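Side-chain contacts in alternansucrase (Leuconostoc mesenteroides, PDB 6HVG), which is a large multidomain enzyme of glycoside hydrolase family 70, with a barrel-type catalytic core, a bound calcium ion and choline-binding-like repeats toward both chain ends: residues A651-S656 / A1022-S1027; G708-G713 / R733-G738. One frame throughout, in Å; residues are numbered along the deposited sequence.

How the interactions relate
Both contacts lie within the family 70 region, on the same side of the chain's centre, with their own centres 28 Å apart and nearest atoms about 11 Å apart. Along the chain, both segments of interaction 2 fall between the two segments of interaction 1. The 651-656 segment leads into barrel strand 657-658, while 733-738 carries strand 735-736 of an antiparallel sheet. That sheet runs on to strand 1003-1009, after which 1022-1027 follows in the loop heading back to helix 1038-1041 and barrel strand 1045-1047. Interaction 2 thus lies where the chain enters the sheet, and interaction 1 touches the loop by which it returns to the barrel.

Interaction 1: residues A651-S656 / A1022-S1027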
ATOM      1  N   ALA A 651      23.040  28.752   8.819  1.00 53.08           N
ATOM      2  CA  ALA A 651      21.939  27.800   8.818  1.00 49.91           C
ATOM      3  C   ALA A 651      21.096  27.955   7.563  1.00 47.55           C
ATOM      4  O   ALA A 651      20.865  26.981   6.861  1.00 52.45           O
ATOM      5  CB  ALA A 651      21.075  27.985  10.064  1.00 49.81           C
ATOM      6  N   ASN A 652      20.669  29.180   7.272  1.00 46.23           N
ATOM      7  CA  ASN A 652      19.763  29.438   6.158  1.00 44.34           C
ATOM      8  C   ASN A 652      20.415  29.401   4.789  1.00 46.41           C
ATOM      9  O   ASN A 652      19.707  29.361   3.796  1.00 48.21           O
ATOM     10  CB  ASN A 652      19.016  30.743   6.361  1.00 43.30           C
ATOM     11  CG  ASN A 652      18.157  30.737   7.627  1.00 45.26           C
ATOM     12  OD1 ASN A 652      18.233  29.824   8.463  1.00 41.29           O
ATOM     13  ND2 ASN A 652      17.304  31.758   7.761  1.00 49.28           N
ATOM     14  N   LYS A 653      21.747  29.374   4.733  1.00 48.62           N
ATOM     15  CA  LYS A 653      22.476  29.126   3.483  1.00 48.47           C
ATOM     16  C   LYS A 653      22.388  27.672   3.044  1.00 46.50           C
ATOM     17  O   LYS A 653      22.734  27.341   1.911  1.00 46.90           O
ATOM     18  CB  LYS A 653      23.962  29.476   3.627  1.00 53.07           C
ATOM     19  CG  LYS A 653      24.362  30.785   3.000  1.00 60.70           C
ATOM     20  CD  LYS A 653      25.770  31.182   3.434  1.00 69.59           C
ATOM     21  CE  LYS A 653      25.995  32.686   3.270  1.00 74.94           C
ATOM     22  NZ  LYS A 653      27.123  33.161   4.109  1.00 78.45           N
ATOM     23  N   HIS A 654      21.970  26.798   3.943  1.00 46.18           N
ATOM     24  CA  HIS A 654      21.884  25.373   3.655  1.00 49.84           C
ATOM     25  C   HIS A 654      20.540  24.845   4.137  1.00 48.99           C
ATOM     26  O   HIS A 654      20.483  23.914   4.951  1.00 44.06           O
ATOM     27  CB  HIS A 654      23.031  24.613   4.330  1.00 49.56           C
ATOM     28  CG  HIS A 654      24.385  25.089   3.923  1.00 52.13           C
ATOM     29  ND1 HIS A 654      25.002  26.155   4.541  1.00 56.10           N
ATOM     30  CD2 HIS A 654      25.241  24.654   2.970  1.00 53.07           C
ATOM     31  CE1 HIS A 654      26.178  26.365   3.977  1.00 57.97           C
ATOM     32  NE2 HIS A 654      26.352  25.458   3.031  1.00 56.83           N
ATOM     33  N   LEU A 655      19.467  25.455   3.622  1.00 50.51           N
ATOM     34  CA  LEU A 655      18.100  25.009   3.915  1.00 49.45           C
ATOM     35  C   LEU A 655      17.938  23.521   3.667  1.00 46.50           C
ATOM     36  O   LEU A 655      18.243  23.058   2.590  1.00 43.15           O
ATOM     37  CB  LEU A 655      17.075  25.744   3.049  1.00 49.64           C
ATOM     38  CG  LEU A 655      16.563  27.067   3.579  1.00 50.47           C
ATOM     39  CD1 LEU A 655      15.755  27.750   2.490  1.00 53.07           C
ATOM     40  CD2 LEU A 655      15.721  26.856   4.833  1.00 49.62           C
ATOM     41  N   SER A 656      17.444  22.811   4.687  1.00 46.35           N
ATOM     42  CA  SER A 656      17.272  21.350   4.682  1.00 44.45           C
ATOM     43  C   SER A 656      15.936  20.934   5.295  1.00 43.01           C
ATOM     44  O   SER A 656      15.544  21.451   6.350  1.00 46.48           O
ATOM     45  CB  SER A 656      18.393  20.675   5.485  1.00 44.38           C
ATOM     46  OG  SER A 656      19.621  20.778   4.800  1.00 45.11           O
ATOM     47  N   ALA A1022      19.131  37.290   6.793  1.00 49.50           N
ATOM     48  CA  ALA A1022      19.570  36.539   7.955  1.00 51.41           C
ATOM     49  C   ALA A1022      20.860  37.124   8.519  1.00 52.02           C
ATOM     50  O   ALA A1022      21.771  37.467   7.766  1.00 52.40           O
ATOM     51  CB  ALA A1022      19.781  35.086   7.580  1.00 53.23           C
ATOM     52  N   THR A1023      20.944  37.190   9.840  1.00 55.16           N
ATOM     53  CA  THR A1023      22.034  37.872  10.536  1.00 58.16           C
ATOM     54  C   THR A1023      23.217  36.955  10.859  1.00 60.22           C
ATOM     55  O   THR A1023      23.040  35.819  11.312  1.00 58.12           O
ATOM     56  CB  THR A1023      21.526  38.483  11.862  1.00 58.60           C
ATOM     57  OG1 THR A1023      20.919  37.465  12.673  1.00 55.96           O
ATOM     58  CG2 THR A1023      20.511  39.573  11.577  1.00 57.72           C
ATOM     59  N   GLU A1024      24.421  37.493  10.670  1.00 62.38           N
ATOM     60  CA  GLU A1024      25.660  36.741  10.837  1.00 64.82           C
ATOM     61  C   GLU A1024      26.063  36.570  12.302  1.00 67.26           C
ATOM     62  O   GLU A1024      27.004  35.845  12.613  1.00 65.37           O
ATOM     63  CB  GLU A1024      26.782  37.445  10.072  1.00 65.64           C
ATOM     64  CG  GLU A1024      26.470  37.759   8.605  1.00 64.67           C
ATOM     65  CD  GLU A1024      26.758  36.601   7.651  1.00 68.11           C
ATOM     66  OE1 GLU A1024      27.187  35.508   8.089  1.00 73.00           O
ATOM     67  OE2 GLU A1024      26.573  36.784   6.437  1.00 67.91           O
ATOM     68  N   SER A1025      25.365  37.266  13.191  1.00 74.76           N
ATOM     69  CA  SER A1025      25.689  37.254  14.609  1.00 87.31           C
ATOM     70  C   SER A1025      25.183  35.985  15.249  1.00 87.08           C
ATOM     71  O   SER A1025      24.205  35.393  14.790  1.00 89.55           O
ATOM     72  CB  SER A1025      25.028  38.446  15.313  1.00 95.41           C
ATOM     73  OG  SER A1025      23.611  38.321  15.288  1.00 97.00           O
ATOM     74  N   SER A1026      25.831  35.587  16.335  1.00 96.49           N
ATOM     75  CA  SER A1026      25.372  34.449  17.139  1.00103.54           C
ATOM     76  C   SER A1026      24.239  34.898  18.062  1.00106.76           C
ATOM     77  O   SER A1026      24.441  35.112  19.259  1.00109.37           O
ATOM     78  CB  SER A1026      26.512  33.850  17.971  1.00101.39           C
ATOM     79  OG  SER A1026      25.987  33.008  18.994  1.00 99.89           O
ATOM     80  N   SER A1027      23.046  35.025  17.494  1.00108.38           N
ATOM     81  CA  SER A1027      21.861  35.454  18.240  1.00112.16           C
ATOM     82  C   SER A1027      21.484  34.531  19.424  1.00114.84           C
ATOM     83  O   SER A1027      21.083  35.007  20.496  1.00108.24           O
ATOM     84  CB  SER A1027      20.672  35.553  17.287  1.00109.81           C
ATOM     85  OG  SER A1027      19.484  35.799  18.011  1.00112.00           O
TER
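Asn652 lays the amide nitrogen end of its side chain against the methyl group of Ala1022, with Asn652 ND2 4.2 Å from Ala1022 CB. A first torsion of -61° swings CG away from the carbonyl carbon, and the amide leaves segment 651-656 on the side of the passing loop. Ala1022 turns its methyl back toward Asn652, where the two backbones come nearest, with CA of Asn652 7.3 Å from CA of Ala1022. This is van der Waals contact of modest extent: the two segments together bury 85 Å².

A second, looser meeting lies farther out. Lys653 sends a nearly extended chain toward Glu1024, whose carboxylate is folded back by a bend at its second torsion (chi2 -85°). Lys653 NZ stops 4.3 Å from Glu1024 OE2, beyond a salt bridge, so any attraction between the opposite charges is probably weak. Both residues are exposed to solvent, which would screen it further.

The 651-656 side is also held by other parts of the fold. Gln1151, at the start of barrel strand 1151-1156, receives Leu655 N on OE1 and donates NE2 to Asn652 O. Ser656 OG donates to His654 O over 3.3 Å from above the carbonyl plane, and also bonds to Ile618 N of strand 617-620. Phe1034 of the loop and Leu1040 of helix 1038-1041 pack on Asn652. This is therefore a surface contact near the N-terminal end of barrel strand 657-658, where the chain running from helix 648-652 into that strand meets the irregular connection between strand 1003-1009 and helix 1038-1041.

Interaction 2: residues G708-G713 / R733-G738; sequences GYYLNG and RIANSG
Tyr710 reaches across to Ile734 and Ala735 with the outer part of its ring. Its CE2 meets Ile734 CB at 4.2 Å, and the branched carbon lies at the ring edge, near the plane, not over a face. The phenol oxygen goes on past it to Ala735, where OH is 4.2 Å from CB and 4.0 Å from the carbonyl O, too far for a direct bond.

The ring is carried there by a first torsion of -72°, which sets CG opposite the carbonyl carbon. Tyr709 takes the other course, with CG opposite its own backbone nitrogen (chi1 176°), and brings its CD2 over the centre of the Tyr710 ring, 3.7 Å above the plane. The neighbouring tyrosines thus meet edge to face, and Tyr710 has an aromatic edge over one face and the beta carbon of Ile734 at its edge.

A water completes the approach: it lies 2.9 Å from Tyr710 OH and accepts from Ala735 N at 2.9 Å. Ile734 and Asn736, on either side of Ala735 in sequence, make backbone bonds to Met864 and Gln862 of strand 862-866, which joins this segment to the antiparallel sheet. Just beyond, Asn736 OD1 accepts from Gly738 N in an Asx turn, at 2.9 Å, while its ND2 bonds to Asp819.

The chemistry is therefore divided. Carbon meets carbon at the ring edge, while at the polar end the water gives the Ala735 amide N-H an acceptor, coupling hydroxyl and amide without direct touch as the 708-713 loop joins Ile734 and the start of strand 735-736.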
ATOM      1  N   GLY A 708      -8.441  26.161  21.145  1.00 64.42           N
ATOM      2  CA  GLY A 708      -7.993  25.398  22.298  1.00 65.03           C
ATOM      3  C   GLY A 708      -6.596  25.761  22.759  1.00 63.91           C
ATOM      4  O   GLY A 708      -6.225  25.477  23.886  1.00 66.88           O
ATOM      5  N   TYR A 709      -5.813  26.352  21.869  1.00 62.14           N
ATOM      6  CA  TYR A 709      -4.494  26.835  22.206  1.00 61.48           C
ATOM      7  C   TYR A 709      -4.580  27.700  23.451  1.00 64.76           C
ATOM      8  O   TYR A 709      -3.784  27.542  24.366  1.00 67.34           O
ATOM      9  CB  TYR A 709      -3.919  27.632  21.034  1.00 60.00           C
ATOM     10  CG  TYR A 709      -2.574  28.273  21.320  1.00 59.33           C
ATOM     11  CD1 TYR A 709      -1.419  27.515  21.322  1.00 58.88           C
ATOM     12  CD2 TYR A 709      -2.458  29.637  21.593  1.00 57.50           C
ATOM     13  CE1 TYR A 709      -0.187  28.089  21.582  1.00 59.03           C
ATOM     14  CE2 TYR A 709      -1.233  30.212  21.872  1.00 56.12           C
ATOM     15  CZ  TYR A 709      -0.101  29.436  21.865  1.00 57.03           C
ATOM     16  OH  TYR A 709       1.121  29.996  22.151  1.00 58.45           O
ATOM     17  N   TYR A 710      -5.575  28.583  23.486  1.00 69.10           N
ATOM     18  CA  TYR A 710      -5.823  29.474  24.636  1.00 70.89           C
ATOM     19  C   TYR A 710      -6.802  28.801  25.603  1.00 70.42           C
ATOM     20  O   TYR A 710      -7.686  28.054  25.163  1.00 67.36           O
ATOM     21  CB  TYR A 710      -6.409  30.820  24.172  1.00 68.18           C
ATOM     22  CG  TYR A 710      -5.417  31.716  23.467  1.00 66.89           C
ATOM     23  CD1 TYR A 710      -4.303  32.232  24.138  1.00 66.92           C
ATOM     24  CD2 TYR A 710      -5.590  32.050  22.124  1.00 66.43           C
ATOM     25  CE1 TYR A 710      -3.375  33.050  23.485  1.00 63.68           C
ATOM     26  CE2 TYR A 710      -4.685  32.868  21.458  1.00 64.04           C
ATOM     27  CZ  TYR A 710      -3.570  33.372  22.134  1.00 62.63           C
ATOM     28  OH  TYR A 710      -2.680  34.198  21.454  1.00 54.79           O
ATOM     29  N   LEU A 711      -6.650  29.067  26.899  1.00 70.39           N
ATOM     30  CA  LEU A 711      -7.615  28.594  27.896  1.00 75.14           C
ATOM     31  C   LEU A 711      -9.003  29.164  27.609  1.00 76.84           C
ATOM     32  O   LEU A 711      -9.127  30.375  27.449  1.00 72.84           O
ATOM     33  CB  LEU A 711      -7.180  28.981  29.314  1.00 77.13           C
ATOM     34  CG  LEU A 711      -6.197  28.035  30.016  1.00 83.04           C
ATOM     35  CD1 LEU A 711      -5.713  28.601  31.348  1.00 82.23           C
ATOM     36  CD2 LEU A 711      -6.811  26.649  30.210  1.00 84.20           C
ATOM     37  N   ASN A 712     -10.023  28.295  27.534  1.00 76.87           N
ATOM     38  CA  ASN A 712     -11.426  28.702  27.289  1.00 85.33           C
ATOM     39  C   ASN A 712     -11.627  29.458  25.961  1.00 87.18           C
ATOM     40  O   ASN A 712     -12.513  30.323  25.822  1.00 92.71           O
ATOM     41  CB  ASN A 712     -11.992  29.568  28.453  1.00 89.93           C
ATOM     42  CG  ASN A 712     -12.180  28.795  29.761  1.00 89.44           C
ATOM     43  OD1 ASN A 712     -12.182  27.549  29.800  1.00 88.20           O
ATOM     44  ND2 ASN A 712     -12.332  29.549  30.848  1.00 84.41           N
ATOM     45  N   GLY A 713     -10.810  29.132  24.976  1.00 83.29           N
ATOM     46  CA  GLY A 713     -10.849  29.874  23.737  1.00 83.75           C
ATOM     47  C   GLY A 713     -11.090  31.331  24.060  1.00 82.05           C
ATOM     48  O   GLY A 713     -11.899  31.960  23.419  1.00 84.84           O
ATOM     49  N   ARG A 733      -1.781  31.111  15.164  1.00 51.00           N
ATOM     50  CA  ARG A 733      -1.765  32.303  14.357  1.00 52.11           C
ATOM     51  C   ARG A 733      -2.960  33.220  14.622  1.00 55.74           C
ATOM     52  O   ARG A 733      -3.214  34.158  13.867  1.00 57.06           O
ATOM     53  CB  ARG A 733      -1.719  31.887  12.893  1.00 51.66           C
ATOM     54  CG  ARG A 733      -0.393  31.268  12.502  1.00 51.15           C
ATOM     55  CD  ARG A 733      -0.354  30.898  11.038  1.00 53.30           C
ATOM     56  NE  ARG A 733       0.935  30.338  10.660  1.00 55.63           N
ATOM     57  CZ  ARG A 733       1.253  29.042  10.714  1.00 56.12           C
ATOM     58  NH1 ARG A 733       0.394  28.134  11.132  1.00 55.28           N
ATOM     59  NH2 ARG A 733       2.465  28.657  10.356  1.00 57.23           N
ATOM     60  N   ILE A 734      -3.662  32.992  15.728  1.00 57.31           N
ATOM     61  CA  ILE A 734      -4.800  33.834  16.098  1.00 56.72           C
ATOM     62  C   ILE A 734      -4.321  35.239  16.394  1.00 56.68           C
ATOM     63  O   ILE A 734      -4.892  36.205  15.890  1.00 60.76           O
ATOM     64  CB  ILE A 734      -5.537  33.273  17.325  1.00 59.49           C
ATOM     65  CG1 ILE A 734      -6.274  31.978  16.938  1.00 59.91           C
ATOM     66  CG2 ILE A 734      -6.502  34.301  17.902  1.00 58.67           C
ATOM     67  CD1 ILE A 734      -6.839  31.187  18.106  1.00 60.02           C
ATOM     68  N   ALA A 735      -3.272  35.341  17.212  1.00 55.59           N
ATOM     69  CA  ALA A 735      -2.606  36.623  17.460  1.00 55.06           C
ATOM     70  C   ALA A 735      -1.114  36.396  17.670  1.00 52.62           C
ATOM     71  O   ALA A 735      -0.622  36.449  18.792  1.00 53.38           O
ATOM     72  CB  ALA A 735      -3.209  37.326  18.661  1.00 53.33           C
ATOM     73  N   ASN A 736      -0.414  36.145  16.570  1.00 49.25           N
ATOM     74  CA  ASN A 736       1.007  35.823  16.604  1.00 48.17           C
ATOM     75  C   ASN A 736       1.839  37.080  16.431  1.00 49.00           C
ATOM     76  O   ASN A 736       2.013  37.549  15.316  1.00 51.16           O
ATOM     77  CB  ASN A 736       1.342  34.792  15.513  1.00 45.68           C
ATOM     78  CG  ASN A 736       2.790  34.382  15.520  1.00 42.79           C
ATOM     79  OD1 ASN A 736       3.594  35.011  16.143  1.00 43.73           O
ATOM     80  ND2 ASN A 736       3.114  33.310  14.834  1.00 43.36           N
ATOM     81  N   SER A 737       2.340  37.599  17.549  1.00 47.85           N
ATOM     82  CA  SER A 737       3.188  38.783  17.576  1.00 47.79           C
ATOM     83  C   SER A 737       4.694  38.470  17.620  1.00 48.31           C
ATOM     84  O   SER A 737       5.495  39.347  17.894  1.00 48.78           O
ATOM     85  CB  SER A 737       2.823  39.618  18.791  1.00 48.10           C
ATOM     86  OG  SER A 737       3.244  39.009  20.007  1.00 49.25           O
ATOM     87  N   GLY A 738       5.072  37.221  17.378  1.00 46.91           N
ATOM     88  CA  GLY A 738       6.456  36.803  17.473  1.00 46.91           C
ATOM     89  C   GLY A 738       7.011  36.648  18.875  1.00 49.57           C
ATOM     90  O   GLY A 738       8.207  36.442  19.030  1.00 54.59           O
TER
HETATM   91  O   HOH W   1      -1.805  33.358  18.802  1.00 45.76           O